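Long-range contacts in open reading frame 2 (PDB 3WQB), which probably serves as a chaperone that binds a subtilisin-like serine protease and assists its folding, and is seen here in complex with another protein chain: residues 33-38 with 138-143; 83-88 with 111-116. One frame throughout, in Å; residues are numbered along the deposited sequence.

Contact 1: 33-38 with 138-143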
# COMPACT_ATOMS: atom_id res chain seq x y z
N GLU B 33 -23.45 -6.84 -17.44
CA GLU B 33 -22.03 -7.04 -17.72
C GLU B 33 -21.37 -5.72 -18.10
O GLU B 33 -21.77 -5.07 -19.06
CB GLU B 33 -21.83 -8.07 -18.84
CG GLU B 33 -22.39 -9.46 -18.54
CD GLU B 33 -21.70 -10.14 -17.37
OE1 GLU B 33 -22.42 -10.62 -16.46
OE2 GLU B 33 -20.45 -10.20 -17.35
N VAL B 34 -20.36 -5.33 -17.32
CA VAL B 34 -19.58 -4.12 -17.61
C VAL B 34 -18.11 -4.43 -17.41
O VAL B 34 -17.72 -4.97 -16.38
CB VAL B 34 -19.97 -2.93 -16.68
CG1 VAL B 34 -19.35 -1.63 -17.19
CG2 VAL B 34 -21.48 -2.78 -16.55
N ASN B 35 -17.29 -4.08 -18.40
CA ASN B 35 -15.84 -4.31 -18.37
C ASN B 35 -15.45 -5.76 -18.08
O ASN B 35 -14.47 -6.02 -17.38
CB ASN B 35 -15.15 -3.37 -17.36
CG ASN B 35 -15.46 -1.91 -17.60
OD1 ASN B 35 -15.56 -1.45 -18.74
ND2 ASN B 35 -15.59 -1.15 -16.52
N GLY B 36 -16.23 -6.69 -18.61
CA GLY B 36 -15.97 -8.12 -18.42
C GLY B 36 -16.32 -8.67 -17.05
O GLY B 36 -15.86 -9.75 -16.68
N GLN B 37 -17.12 -7.92 -16.29
CA GLN B 37 -17.56 -8.35 -14.95
C GLN B 37 -19.05 -8.11 -14.72
O GLN B 37 -19.66 -7.27 -15.37
CB GLN B 37 -16.74 -7.65 -13.87
CG GLN B 37 -15.34 -8.21 -13.67
CD GLN B 37 -14.74 -7.84 -12.33
OE1 GLN B 37 -15.17 -6.88 -11.69
NE2 GLN B 37 -13.74 -8.60 -11.90
N THR B 38 -19.61 -8.85 -13.77
CA THR B 38 -21.04 -8.82 -13.47
C THR B 38 -21.37 -7.85 -12.33
O THR B 38 -20.86 -7.99 -11.22
CB THR B 38 -21.57 -10.23 -13.13
OG1 THR B 38 -21.22 -11.13 -14.18
CG2 THR B 38 -23.08 -10.21 -12.96
N ILE B 138 -15.12 1.32 -19.41
CA ILE B 138 -16.07 2.30 -18.91
C ILE B 138 -15.69 2.63 -17.47
O ILE B 138 -15.61 1.74 -16.63
CB ILE B 138 -17.52 1.75 -18.95
CG1 ILE B 138 -17.91 1.41 -20.39
CG2 ILE B 138 -18.50 2.77 -18.35
CD1 ILE B 138 -19.15 0.55 -20.54
N GLU B 139 -15.43 3.91 -17.20
CA GLU B 139 -15.06 4.29 -15.83
C GLU B 139 -16.23 4.17 -14.86
O GLU B 139 -17.29 4.78 -15.05
CB GLU B 139 -14.47 5.69 -15.76
CG GLU B 139 -14.21 6.11 -14.31
CD GLU B 139 -13.47 7.42 -14.18
OE1 GLU B 139 -13.88 8.41 -14.80
OE2 GLU B 139 -12.49 7.44 -13.41
N LEU B 140 -16.02 3.38 -13.82
CA LEU B 140 -16.97 3.23 -12.74
C LEU B 140 -16.34 3.82 -11.48
O LEU B 140 -15.43 3.23 -10.90
CB LEU B 140 -17.34 1.75 -12.55
CG LEU B 140 -17.87 1.03 -13.80
CD1 LEU B 140 -18.10 -0.46 -13.51
CD2 LEU B 140 -19.14 1.68 -14.36
N SER B 141 -16.84 4.99 -11.10
CA SER B 141 -16.25 5.79 -10.03
C SER B 141 -16.86 5.46 -8.68
O SER B 141 -17.92 4.84 -8.61
CB SER B 141 -16.42 7.28 -10.33
OG SER B 141 -17.78 7.65 -10.21
N GLY B 142 -16.18 5.88 -7.62
CA GLY B 142 -16.67 5.64 -6.27
C GLY B 142 -15.53 5.49 -5.29
O GLY B 142 -14.35 5.65 -5.65
N ALA B 143 -15.88 5.17 -4.06
CA ALA B 143 -14.94 5.20 -2.94
C ALA B 143 -14.14 3.90 -2.81
O ALA B 143 -14.21 3.22 -1.79
CB ALA B 143 -15.69 5.54 -1.65
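Asn35, at the tip of a beta hairpin, reaches across to Ile138 and takes hold of both polar atoms of its backbone with one carboxamide. Its CB carries the side chain off the turn toward strand 136-141, and chi1 of -55° sets CG on the side away from the residue's own carbonyl carbon. CG stands 3.7 Å from Ile138 N and 3.8 Å from Ile138 O, so that OD1 and ND2 face the backbone of one residue. One branch, OD1, accepts from Ile138 N at 2.9 Å; that donor is tilted 20° from the carbonyl plane. The other, ND2, gives a straighter bond of 2.9 Å to Ile138 O, keeping close to its own amide plane and arriving on a lone pair. ND2 also has Leu140 CD1 alongside at 4.0 Å.

Beside this polar pair, Val34 CG1 meets Ile138 CD1 at 4.0 Å, the two side chains crossing at about a right angle, and it touches Leu140 CD1 as well. Tyr39 of the hairpin packs on both Val34 and Leu140, while Leu63 touches Val34 and Ile138.

The hairpin holds its own shape through a type I' turn from Val34 to Gln37, with Asn35 and Gly36 at its corners, a pairing well suited to this turn. Glu139 bonds through its backbone to Ser81 and Thr83. A primary amide offers one acceptor and one donor, so Asn35 can answer a peptide's N-H and C=O together, much as a neighbouring strand would, and the paired bonds fix which way round its oxygen and nitrogen sit.

Contact 2: 83-88 with 111-116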
# COMPACT_ATOMS: atom_id res chain seq x y z
N THR B 83 -16.95 8.84 -18.45
CA THR B 83 -15.65 8.72 -19.11
C THR B 83 -15.37 7.29 -19.56
O THR B 83 -15.69 6.33 -18.85
CB THR B 83 -14.52 9.24 -18.18
OG1 THR B 83 -14.72 10.64 -17.94
CG2 THR B 83 -13.13 9.03 -18.78
N LEU B 84 -14.80 7.17 -20.75
CA LEU B 84 -14.30 5.92 -21.30
C LEU B 84 -12.79 6.01 -21.42
O LEU B 84 -12.26 7.01 -21.92
CB LEU B 84 -14.89 5.66 -22.69
CG LEU B 84 -16.40 5.54 -22.84
CD1 LEU B 84 -16.82 5.97 -24.23
CD2 LEU B 84 -16.86 4.13 -22.58
N LEU B 85 -12.09 4.98 -20.95
CA LEU B 85 -10.65 4.84 -21.19
C LEU B 85 -10.47 3.98 -22.42
O LEU B 85 -11.08 2.91 -22.53
CB LEU B 85 -9.93 4.20 -20.00
CG LEU B 85 -10.06 4.80 -18.60
CD1 LEU B 85 -8.96 4.24 -17.73
CD2 LEU B 85 -10.02 6.32 -18.57
N VAL B 86 -9.65 4.45 -23.35
CA VAL B 86 -9.41 3.76 -24.61
C VAL B 86 -7.90 3.65 -24.85
O VAL B 86 -7.18 4.64 -24.75
CB VAL B 86 -10.09 4.53 -25.79
CG1 VAL B 86 -9.63 4.01 -27.14
CG2 VAL B 86 -11.59 4.43 -25.69
N GLU B 87 -7.43 2.44 -25.14
CA GLU B 87 -6.02 2.25 -25.47
C GLU B 87 -5.78 2.55 -26.95
O GLU B 87 -6.03 1.71 -27.82
CB GLU B 87 -5.52 0.86 -25.09
CG GLU B 87 -4.00 0.74 -25.16
CD GLU B 87 -3.46 -0.48 -24.43
OE1 GLU B 87 -4.21 -1.47 -24.26
OE2 GLU B 87 -2.28 -0.44 -24.04
N ALA B 88 -5.33 3.77 -27.22
CA ALA B 88 -5.05 4.24 -28.56
C ALA B 88 -4.15 5.46 -28.44
O ALA B 88 -4.19 6.17 -27.44
CB ALA B 88 -6.34 4.62 -29.28
N ILE B 111 -3.15 5.81 -23.19
CA ILE B 111 -4.55 5.59 -22.86
C ILE B 111 -5.29 6.92 -22.79
O ILE B 111 -4.92 7.82 -22.04
CB ILE B 111 -4.69 4.76 -21.55
CG1 ILE B 111 -4.14 3.34 -21.79
CG2 ILE B 111 -6.15 4.74 -21.07
CD1 ILE B 111 -3.81 2.58 -20.51
N ALA B 112 -6.32 7.05 -23.62
CA ALA B 112 -7.08 8.28 -23.72
C ALA B 112 -8.34 8.23 -22.86
O ALA B 112 -8.95 7.17 -22.71
CB ALA B 112 -7.43 8.56 -25.17
N LEU B 113 -8.70 9.38 -22.32
CA LEU B 113 -9.95 9.58 -21.62
C LEU B 113 -10.91 10.32 -22.55
O LEU B 113 -10.62 11.44 -23.00
CB LEU B 113 -9.73 10.39 -20.34
CG LEU B 113 -9.15 9.68 -19.11
CD1 LEU B 113 -7.73 9.17 -19.33
CD2 LEU B 113 -9.20 10.60 -17.92
N LEU B 114 -12.02 9.67 -22.87
CA LEU B 114 -13.05 10.24 -23.72
C LEU B 114 -14.32 10.39 -22.91
O LEU B 114 -14.69 9.50 -22.14
CB LEU B 114 -13.30 9.35 -24.95
CG LEU B 114 -12.10 8.81 -25.74
CD1 LEU B 114 -12.60 7.89 -26.85
CD2 LEU B 114 -11.22 9.92 -26.32
N GLU B 115 -15.00 11.52 -23.06
CA GLU B 115 -16.22 11.75 -22.30
C GLU B 115 -17.45 11.63 -23.18
O GLU B 115 -17.48 12.14 -24.31
CB GLU B 115 -16.17 13.11 -21.59
CG GLU B 115 -17.18 13.25 -20.45
CD GLU B 115 -16.93 14.46 -19.57
OE1 GLU B 115 -17.19 14.38 -18.35
OE2 GLU B 115 -16.47 15.51 -20.09
N ALA B 116 -18.45 10.93 -22.66
CA ALA B 116 -19.71 10.76 -23.37
C ALA B 116 -20.62 11.96 -23.12
O ALA B 116 -20.62 12.53 -22.02
CB ALA B 116 -20.39 9.47 -22.94
O HOH W 1 -16.91 11.98 -17.09
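A chi1 of -55° in Leu85 and -78° in Leu113 turns each CG away from its carbonyl carbon, and the two side chains run side by side, pointing the same way. Leu85 CD2 comes to 3.5 Å from Leu113 CG, a tight fit, while Leu85 CB rests on Ile111 CG2 at 4.0 Å. Thr83 CG2 also touches Leu113, reaching its CB at 4.0 Å. Two antiparallel hydrogen-bonded pairs hold the backbones. Leu84 and Leu114 exchange nearly straight bonds, with Leu84 N to Leu114 O at 2.7 Å, and Val86 and Ala112 do the same a little more bent. Strands 83-87 and 111-116 are the central pair of a ferredoxin-like beta-alpha-beta-beta-alpha-beta fold, the architecture also found in subtilisin propeptides. Helices 90-98 and 122-131 cover the face of Leu84, Val86, Ala112 and Leu114, where Val86 CG2 meets Leu114 CD1 at 3.8 Å. On the opposite face, Leu85, Ile111 and Leu113 touch the other protein chain, and Glu87 reaches outside this strand pair to a salt bridge with a basic side chain of that chain. At the far end a water accepts from Thr83 OG1 and donates to Glu115 OE1, which is also in a salt bridge with Arg65.

Strand 136-141 joins the two contacts, since it lies next to strand 83-87 in the sheet: Glu139 N sits 2.9 Å from Thr83 O, a probable hydrogen bond, and Ile138 CG1 packs 3.6 Å from Leu84 CD2. Contact 2 is buried: one face of its regular backbone ladder is apolar and lies under the chain's helices, while the other mixes leucines and isoleucine with polar residues and meets the other protein chain. Contact 1 is smaller and only partly buried. There a separate two-strand hairpin docks on the sheet, and a side-chain amide supplies the bonds that backbone groups supply in contact 2. Their centres lie about 14 Å apart.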